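Side-chain contacts in formate dehydrogenase (Pyrobaculum aerophilum, PDB 1QP8), which binds NADPH and probably reduces 2-oxoacids such as glyoxylate or hydroxypyruvate to 2-hydroxyacids: residues 67-70 with 71-75; 7-10 with 11-15; 277-280 with 281-285. All blocks are in the same frame, centred on the assembly; numbering follows the deposited sequence.

In the fold
All three contacts are local, and none includes a strand of the six-stranded parallel Rossmann-type sheet. Contact 2, where helix 11-18 starts, and contact 3, on helix 268-286, are direct neighbours: their centres are 13 Å apart and they meet where Ala13 CB packs on Val279 CG2 at 3.9 Å. Contact 1, the turn leading into strand 75-76, stands apart from both; its nearest atoms are about 6 Å from contact 3 and about 13 Å from contact 2. None of them lines the cofactor pocket. The side chain of Glu277 in contact 3 is about 10 Å from the bound NADPH, and that of Val75 in contact 1 about 11 Å.

Contact 1. Residues 67-70 with 71-75; sequences ESIP and PHVTV
Pro70 and Val73 close a type I beta turn in the loop that joins strand 54-55 to strand 75-76, which lie side by side in a parallel two-stranded sheet. The polar part of the contact is the bond that defines the turn: Val73 N donates to Pro70 O over 3.0 Å, and at 168° it is nearly straight at the hydrogen. At the acceptor it is less regular, because the donor stands above the carbonyl plane, 40° out of it, and does not meet a lone pair. Pro71 and His72 occupy the two central positions of the turn.

The apolar part is built on Ile69 and Val73. Ile69 CG2 lies anti to its own backbone N, which carries this methyl to within 3.6 Å of Val73 CB, and the two side chains cross at about a right angle. The longer branch of the isoleucine ends beside strand 75-76, with Ile69 CD1 at 4.2 Å from Val75 CG2. Ile69 also touches Leu45 of helix 42-47, and Val75 rests on Leu64 and Trp66, so this inner side of the turn is buried. The Ile69 carbonyl receives a hydrogen bond from Arg297.

On the outer side, the pyrrolidine ring of Pro70 meets Val73 and His72. Its CB is 3.9 Å from Val73 CG2, and the exposed His72 ring comes back beside it. That ring is placed by a chi1 of 63°, CG sitting between the backbone N and the carbonyl carbon, and it approaches obliquely, His72 CE1 coming to 3.3 Å from Pro70 CB.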
loop_
_atom_site.group_PDB
_atom_site.type_symbol
_atom_site.label_atom_id
_atom_site.label_comp_id
_atom_site.label_asym_id
_atom_site.label_seq_id
_atom_site.Cartn_x
_atom_site.Cartn_y
_atom_site.Cartn_z
ATOM N N GLU A 67 34.533 12.040 -12.918
ATOM C CA GLU A 67 35.863 12.619 -12.900
ATOM C C GLU A 67 36.641 12.179 -14.131
ATOM O O GLU A 67 37.760 12.633 -14.364
ATOM C CB GLU A 67 36.622 12.243 -11.616
ATOM C CG GLU A 67 37.185 10.827 -11.543
ATOM C CD GLU A 67 36.138 9.765 -11.227
ATOM O OE1 GLU A 67 35.309 9.993 -10.318
ATOM O OE2 GLU A 67 36.152 8.694 -11.878
ATOM N N SER A 68 36.041 11.302 -14.929
ATOM C CA SER A 68 36.711 10.829 -16.134
ATOM C C SER A 68 35.941 11.192 -17.396
ATOM O O SER A 68 36.357 10.843 -18.498
ATOM C CB SER A 68 36.926 9.314 -16.068
ATOM O OG SER A 68 38.090 9.004 -15.325
ATOM N N ILE A 69 34.822 11.888 -17.222
ATOM C CA ILE A 69 33.996 12.320 -18.340
ATOM C C ILE A 69 34.369 13.748 -18.696
ATOM O O ILE A 69 34.134 14.663 -17.910
ATOM C CB ILE A 69 32.488 12.354 -17.991
ATOM C CG1 ILE A 69 31.987 10.956 -17.646
ATOM C CG2 ILE A 69 31.698 12.956 -19.157
ATOM C CD1 ILE A 69 30.604 10.958 -17.024
ATOM N N PRO A 70 34.948 13.957 -19.883
ATOM C CA PRO A 70 35.319 15.326 -20.282
ATOM C C PRO A 70 34.145 16.271 -19.991
ATOM O O PRO A 70 33.003 15.959 -20.293
ATOM C CB PRO A 70 35.617 15.172 -21.767
ATOM C CG PRO A 70 36.210 13.759 -21.831
ATOM C CD PRO A 70 35.298 12.971 -20.918
ATOM N N PRO A 71 34.420 17.430 -19.392
ATOM C CA PRO A 71 33.448 18.466 -19.010
ATOM C C PRO A 71 32.431 18.945 -20.041
ATOM O O PRO A 71 31.478 19.633 -19.686
ATOM C CB PRO A 71 34.337 19.609 -18.529
ATOM C CG PRO A 71 35.531 18.894 -17.997
ATOM C CD PRO A 71 35.790 17.853 -19.052
ATOM N N HIS A 72 32.622 18.576 -21.298
ATOM C CA HIS A 72 31.730 19.013 -22.370
ATOM C C HIS A 72 30.821 17.914 -22.903
ATOM O O HIS A 72 30.013 18.166 -23.798
ATOM C CB HIS A 72 32.567 19.494 -23.540
ATOM C CG HIS A 72 33.409 18.408 -24.127
ATOM N ND1 HIS A 72 34.743 18.242 -23.810
ATOM C CD2 HIS A 72 33.090 17.377 -24.945
ATOM C CE1 HIS A 72 35.204 17.158 -24.399
ATOM N NE2 HIS A 72 34.220 16.606 -25.095
ATOM N N VAL A 73 30.950 16.705 -22.369
ATOM C CA VAL A 73 30.190 15.583 -22.875
ATOM C C VAL A 73 28.680 15.539 -22.811
ATOM O O VAL A 73 28.079 14.789 -23.577
ATOM C CB VAL A 73 30.759 14.278 -22.323
ATOM C CG1 VAL A 73 29.823 13.100 -22.615
ATOM C CG2 VAL A 73 32.106 14.029 -22.978
ATOM N N THR A 74 28.033 16.315 -21.950
ATOM C CA THR A 74 26.555 16.278 -21.914
ATOM C C THR A 74 26.027 14.893 -21.573
ATOM O O THR A 74 26.014 14.004 -22.415
ATOM C CB THR A 74 25.913 16.631 -23.271
ATOM O OG1 THR A 74 26.605 17.738 -23.858
ATOM C CG2 THR A 74 24.439 16.977 -23.088
ATOM N N VAL A 75 25.556 14.730 -20.348
ATOM C CA VAL A 75 25.046 13.460 -19.881
ATOM C C VAL A 75 23.572 13.584 -19.551
ATOM O O VAL A 75 23.187 14.394 -18.716
ATOM C CB VAL A 75 25.810 13.024 -18.610
ATOM C CG1 VAL A 75 25.169 11.786 -18.001
ATOM C CG2 VAL A 75 27.274 12.754 -18.954
#

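Contact 2. Residues 7-10 with 11-15; sequences FELP and PEAEE
Pro10 O is gripped by two backbone amides of the first turn of helix 11-18. The firmer bond comes from Glu14 N, 3.1 Å from Pro10 O, with the donor in the carbonyl plane and an angle of 161° at the hydrogen; Ala13 N adds a weak, strongly bent one. Pro10 is thus the N-cap residue, and Pro11, which has no amide hydrogen to offer, fills the first helical position.

Two glutamates reach back along the chain. Glu14 lays its methylene against Leu9, with Glu14 CG at 3.5 Å from Leu9 CB and at 3.7 Å from Leu9 CD1. Glu12 slants past the CB corner of the Pro10 ring, its CG 3.5 Å from Pro10 CB. Without the chain beyond CB, as with an alanine at Glu12, this corner of Pro10 would probably lose its neighbour and the reach to Arg272 and Met276 would be weakened.

Leu9 points toward the helix and also touches Leu36. The start of helix 11-18 is laid against helix 268-286 through Glu12 and Ala13, the latter meeting Val275, while the extended chain of Glu14 carries its carboxylate to a salt bridge with Arg25, just past strand 22-24.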
loop_
_atom_site.group_PDB
_atom_site.type_symbol
_atom_site.label_atom_id
_atom_site.label_comp_id
_atom_site.label_asym_id
_atom_site.label_seq_id
_atom_site.Cartn_x
_atom_site.Cartn_y
_atom_site.Cartn_z
ATOM N N PHE A 7 25.562 -2.931 -23.503
ATOM C CA PHE A 7 24.680 -3.845 -22.792
ATOM C C PHE A 7 23.654 -4.444 -23.742
ATOM O O PHE A 7 23.392 -3.860 -24.803
ATOM C CB PHE A 7 23.992 -3.109 -21.646
ATOM C CG PHE A 7 23.038 -2.044 -22.095
ATOM C CD1 PHE A 7 21.692 -2.343 -22.303
ATOM C CD2 PHE A 7 23.480 -0.741 -22.300
ATOM C CE1 PHE A 7 20.798 -1.357 -22.701
ATOM C CE2 PHE A 7 22.595 0.251 -22.697
ATOM C CZ PHE A 7 21.251 -0.056 -22.898
ATOM N N GLU A 8 23.090 -5.600 -23.369
ATOM C CA GLU A 8 22.088 -6.299 -24.191
ATOM C C GLU A 8 20.903 -5.402 -24.531
ATOM O O GLU A 8 20.247 -4.875 -23.639
ATOM C CB GLU A 8 21.580 -7.543 -23.462
ATOM C CG GLU A 8 22.555 -8.708 -23.447
ATOM C CD GLU A 8 22.407 -9.623 -24.652
ATOM O OE1 GLU A 8 21.333 -10.252 -24.793
ATOM O OE2 GLU A 8 23.368 -9.715 -25.451
ATOM N N LEU A 9 20.617 -5.233 -25.815
ATOM C CA LEU A 9 19.509 -4.377 -26.213
ATOM C C LEU A 9 18.250 -5.091 -26.666
ATOM O O LEU A 9 18.306 -5.997 -27.487
ATOM C CB LEU A 9 19.927 -3.453 -27.356
ATOM C CG LEU A 9 20.675 -2.150 -27.105
ATOM C CD1 LEU A 9 20.754 -1.391 -28.408
ATOM C CD2 LEU A 9 19.949 -1.314 -26.073
ATOM N N PRO A 10 17.088 -4.687 -26.140
ATOM C CA PRO A 10 15.850 -5.338 -26.573
ATOM C C PRO A 10 15.698 -5.116 -28.084
ATOM O O PRO A 10 15.973 -4.025 -28.586
ATOM C CB PRO A 10 14.783 -4.594 -25.780
ATOM C CG PRO A 10 15.490 -4.302 -24.483
ATOM C CD PRO A 10 16.861 -3.855 -24.944
ATOM N N PRO A 11 15.280 -6.152 -28.826
ATOM C CA PRO A 11 15.084 -6.089 -30.282
ATOM C C PRO A 11 14.295 -4.863 -30.709
ATOM O O PRO A 11 14.528 -4.290 -31.773
ATOM C CB PRO A 11 14.334 -7.379 -30.577
ATOM C CG PRO A 11 14.992 -8.338 -29.613
ATOM C CD PRO A 11 15.032 -7.518 -28.324
ATOM N N GLU A 12 13.347 -4.479 -29.869
ATOM C CA GLU A 12 12.519 -3.312 -30.130
ATOM C C GLU A 12 13.412 -2.061 -30.242
ATOM O O GLU A 12 13.242 -1.235 -31.145
ATOM C CB GLU A 12 11.506 -3.150 -28.992
ATOM C CG GLU A 12 11.975 -3.787 -27.679
ATOM C CD GLU A 12 11.200 -3.304 -26.465
ATOM O OE1 GLU A 12 9.964 -3.488 -26.423
ATOM O OE2 GLU A 12 11.837 -2.737 -25.550
ATOM N N ALA A 13 14.367 -1.948 -29.319
ATOM C CA ALA A 13 15.300 -0.828 -29.273
ATOM C C ALA A 13 16.238 -0.808 -30.480
ATOM O O ALA A 13 16.311 0.205 -31.197
ATOM C CB ALA A 13 16.114 -0.890 -27.983
ATOM N N GLU A 14 16.954 -1.921 -30.693
ATOM C CA GLU A 14 17.891 -2.051 -31.811
ATOM C C GLU A 14 17.230 -1.653 -33.116
ATOM O O GLU A 14 17.808 -0.926 -33.917
ATOM C CB GLU A 14 18.408 -3.480 -31.926
ATOM C CG GLU A 14 19.347 -3.864 -30.811
ATOM C CD GLU A 14 19.983 -5.220 -31.019
ATOM O OE1 GLU A 14 19.261 -6.242 -30.964
ATOM O OE2 GLU A 14 21.210 -5.257 -31.242
ATOM N N GLU A 15 16.008 -2.118 -33.334
ATOM C CA GLU A 15 15.337 -1.770 -34.560
ATOM C C GLU A 15 15.352 -0.254 -34.699
ATOM O O GLU A 15 15.868 0.282 -35.685
ATOM C CB GLU A 15 13.901 -2.286 -34.563
ATOM C CG GLU A 15 13.267 -2.219 -35.944
ATOM C CD GLU A 15 11.921 -2.907 -36.017
ATOM O OE1 GLU A 15 11.829 -4.079 -35.587
ATOM O OE2 GLU A 15 10.960 -2.279 -36.514
#

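Contact 3. Residues 277-280 with 281-285; sequences EAVR and NLITY
Val279 and Ile283, one helical turn apart on helix 268-286, form the close-packed side of this contact. Val279 CG1 is 3.8 Å from Ile283 CD1, and the two side chains cross at a slant. Ile283 CG1 is anti to the carbonyl carbon (chi1 -67°), which brings this branch back along the helix beside Val279. Both side chains also meet helix 11-18, Val279 at Leu17 and Ile283 at Glu16. Nearby, buried Ala278 and Leu282 both touch Gln55 of strand 54-55.

The solvent side is looser. Arg280 is exposed; its chain runs extended from CG to NE, and the edge of its guanidinium group lies beside Glu277 CG. Common to both sides is the i to i+4 backbone bonding, as where Asn281 N reaches Glu277 O at 3.1 Å.

Buried Asn281 is the polar exception. CG is anti to the backbone N (chi1 -164°), and this places the amide where OD1 accepts from Arg292 N and ND2 donates to Gln55 OE1. Both ends of the amide are therefore satisfied outside the helix, which implies that its polarity joins helix 268-286 to its surroundings, whereas the helix turn itself rests on main-chain bonds and hydrocarbon contacts.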
loop_
_atom_site.group_PDB
_atom_site.type_symbol
_atom_site.label_atom_id
_atom_site.label_comp_id
_atom_site.label_asym_id
_atom_site.label_seq_id
_atom_site.Cartn_x
_atom_site.Cartn_y
_atom_site.Cartn_z
ATOM N N GLU A 277 12.429 4.402 -23.507
ATOM C CA GLU A 277 12.408 5.829 -23.228
ATOM C C GLU A 277 13.785 6.452 -23.403
ATOM O O GLU A 277 13.906 7.597 -23.834
ATOM C CB GLU A 277 11.888 6.078 -21.824
ATOM C CG GLU A 277 10.811 7.115 -21.808
ATOM C CD GLU A 277 9.973 7.026 -20.567
ATOM O OE1 GLU A 277 9.256 6.009 -20.411
ATOM O OE2 GLU A 277 10.036 7.968 -19.741
ATOM N N ALA A 278 14.821 5.692 -23.073
ATOM C CA ALA A 278 16.182 6.175 -23.221
ATOM C C ALA A 278 16.469 6.320 -24.708
ATOM O O ALA A 278 17.091 7.293 -25.150
ATOM C CB ALA A 278 17.150 5.194 -22.606
ATOM N N VAL A 279 16.001 5.343 -25.479
ATOM C CA VAL A 279 16.215 5.353 -26.909
ATOM C C VAL A 279 15.448 6.503 -27.527
ATOM O O VAL A 279 15.882 7.075 -28.529
ATOM C CB VAL A 279 15.782 4.026 -27.561
ATOM C CG1 VAL A 279 15.867 4.137 -29.065
ATOM C CG2 VAL A 279 16.684 2.904 -27.104
ATOM N N ARG A 280 14.316 6.864 -26.933
ATOM C CA ARG A 280 13.556 7.979 -27.494
ATOM C C ARG A 280 14.236 9.312 -27.239
ATOM O O ARG A 280 14.224 10.195 -28.091
ATOM C CB ARG A 280 12.128 8.003 -26.954
ATOM C CG ARG A 280 11.379 6.733 -27.292
ATOM C CD ARG A 280 9.872 6.892 -27.260
ATOM N NE ARG A 280 9.228 5.586 -27.147
ATOM C CZ ARG A 280 9.071 4.932 -25.999
ATOM N NH1 ARG A 280 9.500 5.468 -24.862
ATOM N NH2 ARG A 280 8.504 3.731 -25.990
ATOM N N ASN A 281 14.865 9.445 -26.081
ATOM C CA ASN A 281 15.514 10.692 -25.730
ATOM C C ASN A 281 16.772 10.898 -26.550
ATOM O O ASN A 281 17.140 12.020 -26.918
ATOM C CB ASN A 281 15.863 10.686 -24.251
ATOM C CG ASN A 281 16.192 12.067 -23.734
ATOM O OD1 ASN A 281 15.400 12.997 -23.887
ATOM N ND2 ASN A 281 17.363 12.214 -23.120
ATOM N N LEU A 282 17.428 9.792 -26.835
ATOM C CA LEU A 282 18.658 9.812 -27.582
ATOM C C LEU A 282 18.372 10.240 -29.013
ATOM O O LEU A 282 19.136 10.995 -29.620
ATOM C CB LEU A 282 19.252 8.414 -27.518
ATOM C CG LEU A 282 20.601 8.072 -28.108
ATOM C CD1 LEU A 282 21.525 9.223 -27.919
ATOM C CD2 LEU A 282 21.129 6.797 -27.426
ATOM N N ILE A 283 17.248 9.774 -29.543
ATOM C CA ILE A 283 16.859 10.093 -30.904
ATOM C C ILE A 283 16.508 11.563 -31.063
ATOM O O ILE A 283 16.826 12.167 -32.098
ATOM C CB ILE A 283 15.678 9.217 -31.350
ATOM C CG1 ILE A 283 16.142 7.766 -31.442
ATOM C CG2 ILE A 283 15.155 9.673 -32.691
ATOM C CD1 ILE A 283 15.035 6.792 -31.683
ATOM N N THR A 284 15.851 12.147 -30.056
ATOM C CA THR A 284 15.519 13.562 -30.164
ATOM C C THR A 284 16.819 14.345 -30.104
ATOM O O THR A 284 16.931 15.428 -30.671
ATOM C CB THR A 284 14.566 14.064 -29.060
ATOM O OG1 THR A 284 15.165 15.189 -28.406
ATOM C CG2 THR A 284 14.235 12.964 -28.066
ATOM N N TYR A 285 17.809 13.798 -29.417
ATOM C CA TYR A 285 19.091 14.465 -29.384
ATOM C C TYR A 285 19.645 14.356 -30.801
ATOM O O TYR A 285 20.091 15.337 -31.391
ATOM C CB TYR A 285 20.053 13.767 -28.439
ATOM C CG TYR A 285 21.487 14.124 -28.748
ATOM C CD1 TYR A 285 22.037 15.324 -28.301
ATOM C CD2 TYR A 285 22.275 13.286 -29.540
ATOM C CE1 TYR A 285 23.330 15.686 -28.634
ATOM C CE2 TYR A 285 23.563 13.634 -29.880
ATOM C CZ TYR A 285 24.087 14.837 -29.425
ATOM O OH TYR A 285 25.373 15.194 -29.755
#